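AlkZ (Streptomyces sahachiroi, PDB 5UUJ) belongs to the AlkZ-like family of DNA glycosylases, proteins with a helix-rich fold grouped with the helix-turn-helix proteins. Local coordinates at residues A7-V12 / E258-F263; W77-T82 / D228-L233; L95-N100 / E206-V211; E122-V127 / A170-L175; V135-E140 / P179-K184. All coordinates share one frame; numbering follows the deposited sequence.

Contact 1: residues A7-V12 / E258-F263; sequences ASWRQV and EGRKAF
The capped start of helix 9-19, at S8 and W9, meets the tip of the beta hairpin formed by strands 252-257 and 260-265, from which E258 and R260 reach across. E258 OE2 accepts from W9 N at 2.9 Å in a nearly straight bond, on its anti side, 25° out of the carboxylate plane. A carboxylate suits the first turn of a helix, whose partial positive charge probably steadies it, and water 2 links the same oxygen to R10 N. Water 1, in the plane of the W9 indole (CG beside the backbone N, chi1 -83°), joins NE1 to E258 O. The ring edge at CZ2 and CH2 reaches one face of the R260 guanidinium, toward its rim, the planes 69° apart; D298 holds that group by a salt bridge. At G259's backbone angles a CB would press on E258 O, which calls for glycine. S8 OG accepts from Q11 N at 3.1 Å and Q11 OE1 from S8 N, the reciprocal bonds of a capping box, a classic helix N-terminus.

Contact 2: residues W77-T82 / D228-L233; sequences WAMRGT and DRWLSL
M79 and R80, in the loop joining strands 74-77 and 83-86, grasp the C-terminal end of helix 224-232, where the last carbonyls of a helix need donors from outside it. R80 supplies two: its backbone N reaches L231 O at 3.0 Å, and its NH1 meets W230 O at 2.7 Å in the carbonyl plane, on a lone pair. An arginine suits the place because it is long and carries several N-H groups in one plane; the bend at chi3 (-57°) turns its edge to W230 O, while CD rests against L233 CD2; Q41 OE1 accepts from its NH2. M79, a selenomethionine, lies across W230 in a Met-aromatic contact. Its CG stands 3.9 Å from the centroid of the six-membered ring, over the face as a CH-pi donor, whereas SE comes in obliquely; L231 CD1 touches CG as well. Further out, Y94 of helix 91-100 packs on both M79 and W230, and S232 OG donates to D228 OD1. The loop itself turns through positive phi at R80 and at G81, where glycine is favoured, and is closed by T82: M79 O accepts from T82 N and also from T82 OG1, the latter at 3.0 Å and nearly along the C=O axis.

Contact 3: residues L95-N100 / E206-V211; sequences LSLMAN and EAAPTV
L97 and V211 reach toward each other tip to tip, and the leucine divides its two methyls between different parts of the facing helix. CD2 settles onto the branch point of V211, 3.8 Å from its CB, with both valine methyls almost equally near. With CG1 anti to the backbone N (chi1 174°) and CG2 beside it, V211 offers a forked end for that methyl. CD1 goes the other way, to A207, lying 3.7 Å from its CB, and to the backbone N of A208. The chi1 of L97, -108°, falls well off a staggered position, which suggests some torsional strain in filling this place. Helices 91-100 and 204-219 belong to the mainly helical body of this AlkZ-like protein; the axes of segments 95-100 and 206-211 approach to 9.3 Å, their directions 120° apart. A207 and A208, with only a methyl each, leave room for L97 to lie against their backbone. S96 is similarly small: its CB meets A207 CB at 4.2 Å, while its buried OG bonds to P202 O. P209, whose N carries no hydrogen, sits at a kink where the N of P209 and T210 lack bonds to the preceding turn. Around this apolar seam, L231 and W244 pack on L97 from two further helices, W244 also touches A208, and P93 covers A207 and V211.

Contact 4: residues E122-V127 / A170-L175; sequences ELTEEV and AWRGVL
T124 lies against both R172 and V174, turning its hydroxyl to one and its methyl to the other. With OG1 beside the backbone N (chi1 -63°) and CG2 anti to that N, the two branches part neatly: CG2 packs on V174 CG1 at 3.7 Å, and OG1 accepts from R172 NH1 at 3.1 Å. The bond is moderately straight (153°), and the oxygen sits only 4° out of the guanidinium plane, at its edge. Threonine suits the place because it can serve a polar and an apolar neighbour at once; its hydroxyl also bonds to V120 O, one turn back in its own helix. The arginine, its chain extended from CG to NE, crosses the threonine at about a right angle and carries its charge to D121, which forms a salt bridge with the same NH1. One turn further along, V127 and L175 meet through methyls, CG1 to CD2 at 4.2 Å, while V127 CG1 also rests against the V174 carbonyl, 3.9 Å from its O. V174 and L175 are brought round by G173, whose positive phi ends helix 162-172 in a Schellman motif; glycine is favoured at such backbone angles. Helix 117-130 thus lies against the C-terminal turn of helix 162-172, with L169 of the latter touching T124, V127, V174 and L175, and with W77 of strand 74-77 packed on L175.

Contact 5: residues V135-E140 / P179-K184; sequences VLTRDE and PNRGNK
E140 does two jobs with one oxygen: its OE1 takes R181 NH2 across the contact and also T137 N at the start of its own helix. R181 grips the carboxylate end-on in a salt bridge, NH2 to OE1 at 2.9 Å and NH1 to OE2 at 3.0 Å. OE1 is met on its syn side by the arginine, while NH1 approaches OE2 from above the carboxylate plane, the two flat groups being turned 48° apart. T137 OG1, held between its backbone N and carbonyl carbon (chi1 65°), accepts from E140 N and completes the capping box of helix 138-146. That torsion puts CG2 over one face of the guanidinium, 3.5 Å above its plane and toward the rim. The weakly bonded strand 136-137 is an outer strand of a small three-stranded antiparallel sheet, and the loop 179-184 links its other two strands; this order of helices and strands is consistent with the wing of a winged helix. At the loop's end a type II' turn runs from R181 to K184, with G182 at a positive phi that favours glycine. V135 CG1 touches P179 CD loosely, at 4.4 Å. Water 3 lies 2.9 Å from T137 OG1 and accepts a weak bond from K184 NZ.

Overall arrangement
Contacts 2, 3 and 4 form a continuous run. L231 O of contact 2 lies 3.2 Å from M98 SE of contact 3, whose centre is about 11 Å away. W171 of contact 4 joins both: its NE1 probably bonds to A78 O at 3.2 Å, and its backbone O lies 3.4 Å from L95 CB. Contact 5 adjoins contact 4 in sequence, their segments alternating along the chain, with centres about 17 Å apart. Contact 1 closes the longest loop, which encloses all the others, and its centre lies about 46 Å from that of contact 5, across the centre of the chain. Contact 2 is the most central, about 8 Å from that point.

Contact 1: residues A7-V12 / E258-F263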
# COMPACT_ATOMS: atom_id res chain seq x y z
N ALA A 7 10.19 8.38 -23.23
CA ALA A 7 10.93 7.41 -22.43
C ALA A 7 10.44 6.01 -22.77
O ALA A 7 9.30 5.84 -23.20
CB ALA A 7 10.75 7.69 -20.95
N SER A 8 11.31 5.02 -22.60
CA SER A 8 10.91 3.63 -22.78
C SER A 8 10.37 3.09 -21.46
O SER A 8 10.59 3.68 -20.41
CB SER A 8 12.09 2.79 -23.25
OG SER A 8 13.04 2.65 -22.22
N TRP A 9 9.67 1.96 -21.52
CA TRP A 9 9.13 1.36 -20.31
C TRP A 9 10.25 0.80 -19.45
O TRP A 9 10.18 0.85 -18.23
CB TRP A 9 8.11 0.27 -20.65
CG TRP A 9 6.76 0.83 -20.92
CD1 TRP A 9 6.08 0.81 -22.11
CD2 TRP A 9 5.92 1.54 -20.00
NE1 TRP A 9 4.87 1.44 -21.97
CE2 TRP A 9 4.74 1.90 -20.69
CE3 TRP A 9 6.04 1.89 -18.65
CZ2 TRP A 9 3.70 2.60 -20.08
CZ3 TRP A 9 5.01 2.59 -18.05
CH2 TRP A 9 3.86 2.93 -18.76
N ARG A 10 11.29 0.27 -20.09
CA ARG A 10 12.41 -0.29 -19.34
C ARG A 10 13.22 0.81 -18.65
O ARG A 10 13.84 0.56 -17.62
CB ARG A 10 13.30 -1.13 -20.26
CG ARG A 10 12.70 -2.50 -20.54
CD ARG A 10 13.55 -3.34 -21.46
NE ARG A 10 14.80 -3.76 -20.83
CZ ARG A 10 15.63 -4.65 -21.35
NH1 ARG A 10 15.36 -5.23 -22.51
NH2 ARG A 10 16.75 -4.98 -20.70
N GLN A 11 13.21 2.02 -19.20
CA GLN A 11 13.72 3.17 -18.47
C GLN A 11 12.87 3.42 -17.23
O GLN A 11 13.40 3.56 -16.13
CB GLN A 11 13.73 4.43 -19.34
CG GLN A 11 14.90 4.52 -20.30
CD GLN A 11 15.00 5.88 -20.94
OE1 GLN A 11 14.10 6.31 -21.67
NE2 GLN A 11 16.09 6.59 -20.66
N VAL A 12 11.55 3.47 -17.42
CA VAL A 12 10.62 3.72 -16.33
C VAL A 12 10.77 2.66 -15.23
O VAL A 12 10.80 2.99 -14.05
CB VAL A 12 9.16 3.75 -16.84
CG1 VAL A 12 8.16 3.72 -15.68
CG2 VAL A 12 8.93 4.98 -17.71
N GLU A 258 6.27 5.11 -24.83
CA GLU A 258 5.95 4.17 -25.90
C GLU A 258 4.46 4.18 -26.23
O GLU A 258 3.82 3.13 -26.31
CB GLU A 258 6.40 2.75 -25.52
CG GLU A 258 7.92 2.60 -25.46
CD GLU A 258 8.37 1.18 -25.15
OE1 GLU A 258 7.92 0.25 -25.85
OE2 GLU A 258 9.18 1.01 -24.22
N GLY A 259 3.91 5.38 -26.40
CA GLY A 259 2.52 5.54 -26.81
C GLY A 259 1.60 6.04 -25.71
O GLY A 259 0.56 6.63 -26.00
N ARG A 260 1.97 5.80 -24.46
CA ARG A 260 1.12 6.19 -23.33
C ARG A 260 1.52 7.55 -22.78
O ARG A 260 2.61 7.73 -22.25
CB ARG A 260 1.19 5.14 -22.22
CG ARG A 260 0.23 5.41 -21.06
CD ARG A 260 0.50 4.51 -19.86
NE ARG A 260 0.21 3.10 -20.15
CZ ARG A 260 0.32 2.12 -19.26
NH1 ARG A 260 0.73 2.38 -18.02
NH2 ARG A 260 0.03 0.88 -19.61
N LYS A 261 0.61 8.52 -22.91
CA LYS A 261 0.81 9.83 -22.30
C LYS A 261 0.56 9.72 -20.81
O LYS A 261 -0.52 9.30 -20.38
CB LYS A 261 -0.12 10.86 -22.93
CG LYS A 261 0.05 11.02 -24.44
CD LYS A 261 1.45 11.49 -24.81
CE LYS A 261 1.58 11.75 -26.30
NZ LYS A 261 0.65 12.81 -26.78
N ALA A 262 1.56 10.09 -20.02
CA ALA A 262 1.49 10.00 -18.57
C ALA A 262 2.21 11.18 -17.92
O ALA A 262 2.96 11.89 -18.59
CB ALA A 262 2.09 8.69 -18.10
N PHE A 263 1.97 11.37 -16.63
CA PHE A 263 2.58 12.47 -15.89
C PHE A 263 3.73 11.99 -15.00
O PHE A 263 3.60 11.00 -14.29
CB PHE A 263 1.54 13.18 -15.02
CG PHE A 263 0.45 13.86 -15.80
CD1 PHE A 263 0.73 14.98 -16.57
CD2 PHE A 263 -0.86 13.41 -15.73
CE1 PHE A 263 -0.27 15.61 -17.28
CE2 PHE A 263 -1.86 14.04 -16.44
CZ PHE A 263 -1.57 15.15 -17.22
O HOH W 1 3.10 1.58 -24.06
O HOH W 2 11.04 -0.59 -23.10

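Contact 2: residues W77-T82 / D228-L233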
# COMPACT_ATOMS: atom_id res chain seq x y z
N TRP A 77 -6.47 1.60 8.06
CA TRP A 77 -7.07 1.39 6.75
C TRP A 77 -6.95 2.66 5.93
O TRP A 77 -7.33 3.74 6.38
CB TRP A 77 -8.53 0.96 6.89
CG TRP A 77 -8.66 -0.37 7.55
CD1 TRP A 77 -8.90 -1.56 6.93
CD2 TRP A 77 -8.54 -0.66 8.95
NE1 TRP A 77 -8.94 -2.58 7.86
CE2 TRP A 77 -8.72 -2.05 9.11
CE3 TRP A 77 -8.30 0.13 10.08
CZ2 TRP A 77 -8.68 -2.67 10.35
CZ3 TRP A 77 -8.25 -0.49 11.32
CH2 TRP A 77 -8.44 -1.88 11.44
N ALA A 78 -6.40 2.53 4.72
CA ALA A 78 -6.15 3.66 3.85
C ALA A 78 -6.61 3.35 2.42
O ALA A 78 -7.80 3.16 2.18
CB ALA A 78 -4.67 4.04 3.88
N MSE A 79 -5.67 3.28 1.48
CA MSE A 79 -6.01 3.14 0.06
C MSE A 79 -6.85 1.90 -0.23
O MSE A 79 -6.53 0.80 0.23
CB MSE A 79 -4.74 3.10 -0.79
CG MSE A 79 -4.20 4.48 -1.16
SE MSE A 79 -3.57 5.49 0.39
CE MSE A 79 -2.15 4.26 0.93
N ARG A 80 -7.92 2.10 -0.98
CA ARG A 80 -8.83 1.03 -1.37
C ARG A 80 -9.47 0.35 -0.15
O ARG A 80 -10.02 -0.74 -0.25
CB ARG A 80 -8.10 -0.01 -2.23
CG ARG A 80 -7.36 0.61 -3.42
CD ARG A 80 -6.60 -0.42 -4.24
NE ARG A 80 -5.63 -1.17 -3.44
CZ ARG A 80 -4.43 -0.74 -3.09
NH1 ARG A 80 -4.00 0.47 -3.44
NH2 ARG A 80 -3.64 -1.52 -2.36
N GLY A 81 -9.38 1.02 1.00
CA GLY A 81 -9.97 0.50 2.23
C GLY A 81 -9.19 -0.63 2.87
O GLY A 81 -9.68 -1.24 3.82
N THR A 82 -8.00 -0.93 2.37
CA THR A 82 -7.20 -2.03 2.91
C THR A 82 -6.23 -1.54 3.99
O THR A 82 -5.82 -0.38 4.01
CB THR A 82 -6.40 -2.75 1.81
OG1 THR A 82 -5.43 -1.85 1.26
CG2 THR A 82 -7.31 -3.25 0.71
N ASP A 228 -5.99 7.06 -9.49
CA ASP A 228 -7.22 6.90 -8.73
C ASP A 228 -7.60 5.43 -8.60
O ASP A 228 -8.34 5.05 -7.69
CB ASP A 228 -8.36 7.70 -9.38
CG ASP A 228 -9.54 7.91 -8.44
OD1 ASP A 228 -9.33 8.05 -7.22
OD2 ASP A 228 -10.69 7.95 -8.93
N ARG A 229 -7.09 4.59 -9.50
CA ARG A 229 -7.26 3.15 -9.37
C ARG A 229 -6.50 2.65 -8.14
O ARG A 229 -7.03 1.88 -7.34
CB ARG A 229 -6.78 2.41 -10.61
CG ARG A 229 -6.94 0.89 -10.49
CD ARG A 229 -6.79 0.18 -11.81
NE ARG A 229 -5.40 0.18 -12.27
CZ ARG A 229 -4.99 0.52 -13.49
NH1 ARG A 229 -5.86 0.91 -14.42
NH2 ARG A 229 -3.70 0.48 -13.79
N TRP A 230 -5.26 3.09 -8.01
CA TRP A 230 -4.45 2.79 -6.83
C TRP A 230 -5.09 3.36 -5.57
O TRP A 230 -5.19 2.68 -4.55
CB TRP A 230 -3.03 3.34 -7.00
CG TRP A 230 -2.27 3.43 -5.72
CD1 TRP A 230 -1.60 2.43 -5.09
CD2 TRP A 230 -2.08 4.61 -4.92
NE1 TRP A 230 -1.02 2.89 -3.94
CE2 TRP A 230 -1.29 4.23 -3.81
CE3 TRP A 230 -2.50 5.94 -5.03
CZ2 TRP A 230 -0.92 5.13 -2.82
CZ3 TRP A 230 -2.12 6.83 -4.04
CH2 TRP A 230 -1.34 6.43 -2.95
N LEU A 231 -5.55 4.60 -5.65
CA LEU A 231 -6.09 5.30 -4.49
C LEU A 231 -7.39 4.67 -3.99
O LEU A 231 -7.52 4.39 -2.80
CB LEU A 231 -6.34 6.77 -4.83
CG LEU A 231 -6.85 7.65 -3.68
CD1 LEU A 231 -5.76 7.87 -2.63
CD2 LEU A 231 -7.37 8.98 -4.20
N SER A 232 -8.34 4.46 -4.89
CA SER A 232 -9.71 4.15 -4.48
C SER A 232 -10.50 3.29 -5.47
O SER A 232 -11.72 3.28 -5.43
CB SER A 232 -10.47 5.45 -4.25
OG SER A 232 -10.68 6.12 -5.48
N LEU A 233 -9.80 2.58 -6.34
CA LEU A 233 -10.45 1.83 -7.42
C LEU A 233 -11.37 2.76 -8.22
O LEU A 233 -12.52 2.43 -8.50
CB LEU A 233 -11.24 0.64 -6.86
CG LEU A 233 -10.43 -0.41 -6.10
CD1 LEU A 233 -11.35 -1.52 -5.58
CD2 LEU A 233 -9.33 -1.01 -6.96

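Contact 3: residues L95-N100 / E206-V211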
# COMPACT_ATOMS: atom_id res chain seq x y z
N LEU A 95 -5.32 9.83 4.16
CA LEU A 95 -6.61 9.55 4.80
C LEU A 95 -7.68 10.55 4.37
O LEU A 95 -8.83 10.18 4.15
CB LEU A 95 -6.46 9.56 6.32
CG LEU A 95 -5.57 8.47 6.93
CD1 LEU A 95 -5.47 8.66 8.44
CD2 LEU A 95 -6.09 7.08 6.61
N SER A 96 -7.29 11.82 4.26
CA SER A 96 -8.21 12.88 3.84
C SER A 96 -8.80 12.58 2.46
O SER A 96 -9.99 12.80 2.23
CB SER A 96 -7.50 14.23 3.82
OG SER A 96 -8.35 15.25 3.32
N LEU A 97 -7.97 12.07 1.56
CA LEU A 97 -8.42 11.76 0.21
C LEU A 97 -9.35 10.55 0.19
O LEU A 97 -10.25 10.47 -0.65
CB LEU A 97 -7.22 11.52 -0.70
CG LEU A 97 -6.94 12.62 -1.73
CD1 LEU A 97 -6.74 13.97 -1.06
CD2 LEU A 97 -5.73 12.26 -2.58
N MSE A 98 -9.15 9.62 1.12
CA MSE A 98 -10.03 8.46 1.22
C MSE A 98 -11.40 8.88 1.76
O MSE A 98 -12.43 8.42 1.27
CB MSE A 98 -9.42 7.38 2.11
CG MSE A 98 -8.11 6.79 1.62
SE MSE A 98 -8.15 6.24 -0.26
CE MSE A 98 -9.73 5.09 -0.20
N ALA A 99 -11.40 9.74 2.77
CA ALA A 99 -12.65 10.26 3.32
C ALA A 99 -13.43 11.02 2.25
O ALA A 99 -14.66 11.01 2.24
CB ALA A 99 -12.38 11.15 4.52
N ASN A 100 -12.71 11.67 1.35
CA ASN A 100 -13.32 12.46 0.29
C ASN A 100 -14.15 11.61 -0.68
O ASN A 100 -15.05 12.12 -1.33
CB ASN A 100 -12.24 13.23 -0.48
CG ASN A 100 -12.81 14.06 -1.62
OD1 ASN A 100 -13.48 15.06 -1.39
ND2 ASN A 100 -12.52 13.65 -2.86
N GLU A 206 -6.08 20.51 -0.49
CA GLU A 206 -4.71 20.80 -0.08
C GLU A 206 -3.88 19.52 0.07
O GLU A 206 -2.65 19.56 -0.02
CB GLU A 206 -4.71 21.57 1.24
CG GLU A 206 -5.49 22.87 1.19
CD GLU A 206 -5.65 23.51 2.56
OE1 GLU A 206 -5.05 22.99 3.52
OE2 GLU A 206 -6.37 24.52 2.66
N ALA A 207 -4.56 18.40 0.29
CA ALA A 207 -3.90 17.12 0.47
C ALA A 207 -3.51 16.47 -0.85
O ALA A 207 -2.49 15.79 -0.95
CB ALA A 207 -4.80 16.18 1.25
N ALA A 208 -4.33 16.69 -1.87
CA ALA A 208 -4.19 16.02 -3.16
C ALA A 208 -2.79 16.15 -3.77
O ALA A 208 -2.19 15.15 -4.15
CB ALA A 208 -5.23 16.53 -4.13
N PRO A 209 -2.26 17.39 -3.87
CA PRO A 209 -0.93 17.50 -4.49
C PRO A 209 0.16 16.75 -3.72
O PRO A 209 1.10 16.26 -4.33
CB PRO A 209 -0.67 19.01 -4.50
CG PRO A 209 -1.62 19.59 -3.51
CD PRO A 209 -2.82 18.70 -3.51
N THR A 210 0.02 16.66 -2.40
CA THR A 210 0.97 15.92 -1.58
C THR A 210 0.94 14.44 -1.91
O THR A 210 1.98 13.79 -2.06
CB THR A 210 0.69 16.12 -0.08
OG1 THR A 210 0.68 17.51 0.22
CG2 THR A 210 1.74 15.41 0.77
N VAL A 211 -0.27 13.89 -2.01
CA VAL A 211 -0.46 12.48 -2.30
C VAL A 211 0.01 12.18 -3.72
O VAL A 211 0.71 11.19 -3.95
CB VAL A 211 -1.94 12.08 -2.12
CG1 VAL A 211 -2.19 10.63 -2.55
CG2 VAL A 211 -2.37 12.27 -0.67

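Contact 4: residues E122-V127 / A170-L175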
# COMPACT_ATOMS: atom_id res chain seq x y z
N GLU A 122 -22.06 10.00 14.14
CA GLU A 122 -22.18 9.80 15.58
C GLU A 122 -21.09 8.86 16.09
O GLU A 122 -20.47 9.12 17.12
CB GLU A 122 -23.56 9.24 15.93
CG GLU A 122 -24.70 10.20 15.68
CD GLU A 122 -26.06 9.55 15.83
OE1 GLU A 122 -26.11 8.34 16.16
OE2 GLU A 122 -27.08 10.23 15.62
N LEU A 123 -20.85 7.79 15.35
CA LEU A 123 -19.82 6.82 15.70
C LEU A 123 -18.44 7.44 15.66
O LEU A 123 -17.60 7.15 16.51
CB LEU A 123 -19.87 5.62 14.77
CG LEU A 123 -21.06 4.68 14.98
CD1 LEU A 123 -21.21 3.78 13.78
CD2 LEU A 123 -20.88 3.87 16.26
N THR A 124 -18.20 8.29 14.66
CA THR A 124 -16.92 8.97 14.52
C THR A 124 -16.62 9.76 15.79
O THR A 124 -15.53 9.65 16.36
CB THR A 124 -16.92 9.92 13.30
OG1 THR A 124 -17.10 9.16 12.10
CG2 THR A 124 -15.62 10.70 13.21
N GLU A 125 -17.59 10.55 16.23
CA GLU A 125 -17.46 11.38 17.42
C GLU A 125 -17.24 10.54 18.67
O GLU A 125 -16.34 10.82 19.47
CB GLU A 125 -18.71 12.24 17.60
CG GLU A 125 -18.97 13.21 16.46
CD GLU A 125 -20.39 13.78 16.45
OE1 GLU A 125 -21.19 13.42 17.34
OE2 GLU A 125 -20.69 14.58 15.55
N GLU A 126 -18.05 9.50 18.84
CA GLU A 126 -18.04 8.74 20.08
C GLU A 126 -16.80 7.85 20.18
O GLU A 126 -16.22 7.71 21.26
CB GLU A 126 -19.30 7.89 20.19
CG GLU A 126 -19.69 7.56 21.61
CD GLU A 126 -20.04 8.79 22.43
OE1 GLU A 126 -20.03 8.70 23.67
OE2 GLU A 126 -20.34 9.85 21.83
N VAL A 127 -16.39 7.26 19.06
CA VAL A 127 -15.20 6.42 19.05
C VAL A 127 -13.97 7.26 19.38
O VAL A 127 -13.09 6.82 20.12
CB VAL A 127 -15.02 5.71 17.68
CG1 VAL A 127 -13.60 5.16 17.51
CG2 VAL A 127 -16.04 4.59 17.54
N ALA A 170 -11.48 5.19 10.26
CA ALA A 170 -10.05 5.18 10.00
C ALA A 170 -9.69 6.35 9.09
O ALA A 170 -8.75 7.08 9.36
CB ALA A 170 -9.62 3.86 9.37
N TRP A 171 -10.48 6.52 8.03
CA TRP A 171 -10.24 7.58 7.06
C TRP A 171 -10.38 8.97 7.67
O TRP A 171 -9.72 9.91 7.23
CB TRP A 171 -11.20 7.44 5.88
CG TRP A 171 -10.97 6.22 5.05
CD1 TRP A 171 -9.87 5.42 5.05
CD2 TRP A 171 -11.86 5.67 4.08
NE1 TRP A 171 -10.02 4.40 4.15
CE2 TRP A 171 -11.23 4.53 3.53
CE3 TRP A 171 -13.13 6.03 3.61
CZ2 TRP A 171 -11.84 3.74 2.55
CZ3 TRP A 171 -13.72 5.25 2.63
CH2 TRP A 171 -13.08 4.12 2.12
N ARG A 172 -11.23 9.10 8.69
CA ARG A 172 -11.41 10.38 9.37
C ARG A 172 -10.37 10.58 10.46
O ARG A 172 -10.27 11.66 11.05
CB ARG A 172 -12.82 10.48 9.95
CG ARG A 172 -13.83 11.04 8.95
CD ARG A 172 -15.26 10.69 9.31
NE ARG A 172 -16.21 11.40 8.46
CZ ARG A 172 -17.52 11.43 8.66
NH1 ARG A 172 -18.06 10.77 9.68
NH2 ARG A 172 -18.30 12.11 7.84
N GLY A 173 -9.58 9.54 10.72
CA GLY A 173 -8.46 9.64 11.64
C GLY A 173 -8.81 9.53 13.11
O GLY A 173 -8.07 10.04 13.96
N VAL A 174 -9.91 8.86 13.43
CA VAL A 174 -10.33 8.69 14.83
C VAL A 174 -10.01 7.30 15.36
O VAL A 174 -10.27 7.01 16.52
CB VAL A 174 -11.84 8.98 15.02
CG1 VAL A 174 -12.16 10.41 14.61
CG2 VAL A 174 -12.70 7.99 14.24
N LEU A 175 -9.45 6.43 14.52
CA LEU A 175 -9.00 5.13 15.00
C LEU A 175 -7.87 4.56 14.15
O LEU A 175 -7.74 4.85 12.96
CB LEU A 175 -10.16 4.13 15.07
CG LEU A 175 -10.81 3.49 13.83
CD1 LEU A 175 -9.98 2.39 13.20
CD2 LEU A 175 -12.16 2.91 14.24

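Contact 5: residues V135-E140 / P179-K184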
# COMPACT_ATOMS: atom_id res chain seq x y z
N VAL A 135 -6.70 2.04 24.91
CA VAL A 135 -6.49 0.93 23.98
C VAL A 135 -7.52 -0.17 24.24
O VAL A 135 -7.60 -0.70 25.35
CB VAL A 135 -5.07 0.36 24.12
CG1 VAL A 135 -4.85 -0.78 23.13
CG2 VAL A 135 -4.04 1.45 23.89
N LEU A 136 -8.30 -0.51 23.22
CA LEU A 136 -9.38 -1.49 23.35
C LEU A 136 -9.40 -2.48 22.20
O LEU A 136 -9.09 -2.13 21.06
CB LEU A 136 -10.74 -0.78 23.42
CG LEU A 136 -10.99 0.21 24.55
CD1 LEU A 136 -12.34 0.89 24.35
CD2 LEU A 136 -10.93 -0.47 25.91
N THR A 137 -9.79 -3.72 22.51
CA THR A 137 -10.06 -4.70 21.47
C THR A 137 -11.34 -4.30 20.74
O THR A 137 -12.02 -3.36 21.15
CB THR A 137 -10.22 -6.12 22.05
OG1 THR A 137 -11.38 -6.16 22.89
CG2 THR A 137 -9.00 -6.52 22.86
N ARG A 138 -11.65 -5.00 19.65
CA ARG A 138 -12.89 -4.75 18.93
C ARG A 138 -14.09 -4.94 19.85
O ARG A 138 -14.96 -4.07 19.94
CB ARG A 138 -13.01 -5.68 17.72
CG ARG A 138 -14.36 -5.62 17.01
CD ARG A 138 -14.41 -6.61 15.85
NE ARG A 138 -14.14 -7.97 16.30
CZ ARG A 138 -15.06 -8.85 16.68
NH1 ARG A 138 -16.35 -8.52 16.69
NH2 ARG A 138 -14.70 -10.06 17.07
N ASP A 139 -14.13 -6.08 20.53
CA ASP A 139 -15.25 -6.41 21.40
C ASP A 139 -15.39 -5.41 22.55
O ASP A 139 -16.50 -5.03 22.91
CB ASP A 139 -15.08 -7.82 21.97
CG ASP A 139 -15.22 -8.89 20.90
OD1 ASP A 139 -16.06 -8.72 19.98
OD2 ASP A 139 -14.50 -9.91 20.98
N GLU A 140 -14.26 -4.98 23.10
CA GLU A 140 -14.27 -4.00 24.18
C GLU A 140 -14.82 -2.66 23.69
O GLU A 140 -15.59 -2.01 24.40
CB GLU A 140 -12.87 -3.83 24.76
CG GLU A 140 -12.43 -4.98 25.66
CD GLU A 140 -11.02 -4.80 26.19
OE1 GLU A 140 -10.25 -4.00 25.62
OE2 GLU A 140 -10.68 -5.47 27.19
N PRO A 179 -1.07 -1.18 20.13
CA PRO A 179 -0.21 -2.35 20.28
C PRO A 179 -1.05 -3.61 20.44
O PRO A 179 -2.08 -3.55 21.11
CB PRO A 179 0.60 -2.05 21.55
CG PRO A 179 0.42 -0.58 21.80
CD PRO A 179 -0.93 -0.24 21.25
N ASN A 180 -0.65 -4.72 19.83
CA ASN A 180 -1.38 -5.97 20.01
C ASN A 180 -1.35 -6.40 21.46
O ASN A 180 -0.31 -6.31 22.13
CB ASN A 180 -0.80 -7.07 19.13
CG ASN A 180 -1.02 -6.83 17.65
OD1 ASN A 180 -1.87 -6.03 17.26
ND2 ASN A 180 -0.26 -7.53 16.81
N ARG A 181 -2.50 -6.84 21.96
CA ARG A 181 -2.58 -7.45 23.28
C ARG A 181 -2.50 -8.96 23.10
O ARG A 181 -3.50 -9.61 22.79
CB ARG A 181 -3.87 -7.05 24.00
CG ARG A 181 -3.91 -7.44 25.47
CD ARG A 181 -5.29 -7.21 26.05
NE ARG A 181 -5.74 -5.83 25.87
CZ ARG A 181 -7.01 -5.44 25.99
NH1 ARG A 181 -7.96 -6.31 26.29
NH2 ARG A 181 -7.32 -4.16 25.81
N GLY A 182 -1.30 -9.50 23.27
CA GLY A 182 -1.05 -10.89 22.91
C GLY A 182 -1.27 -11.07 21.42
O GLY A 182 -0.56 -10.48 20.61
N ASN A 183 -2.26 -11.89 21.07
CA ASN A 183 -2.58 -12.15 19.67
C ASN A 183 -3.77 -11.33 19.17
O ASN A 183 -4.06 -11.33 17.98
CB ASN A 183 -2.87 -13.64 19.48
CG ASN A 183 -1.65 -14.51 19.74
OD1 ASN A 183 -0.51 -14.07 19.56
ND2 ASN A 183 -1.88 -15.74 20.17
N LYS A 184 -4.44 -10.65 20.09
CA LYS A 184 -5.60 -9.84 19.73
C LYS A 184 -5.20 -8.46 19.21
O LYS A 184 -4.22 -7.87 19.66
CB LYS A 184 -6.54 -9.69 20.93
CG LYS A 184 -7.28 -10.97 21.30
CD LYS A 184 -8.12 -10.79 22.55
CE LYS A 184 -8.92 -12.05 22.87
NZ LYS A 184 -9.67 -11.92 24.15
O HOH W 3 -11.22 -8.79 24.19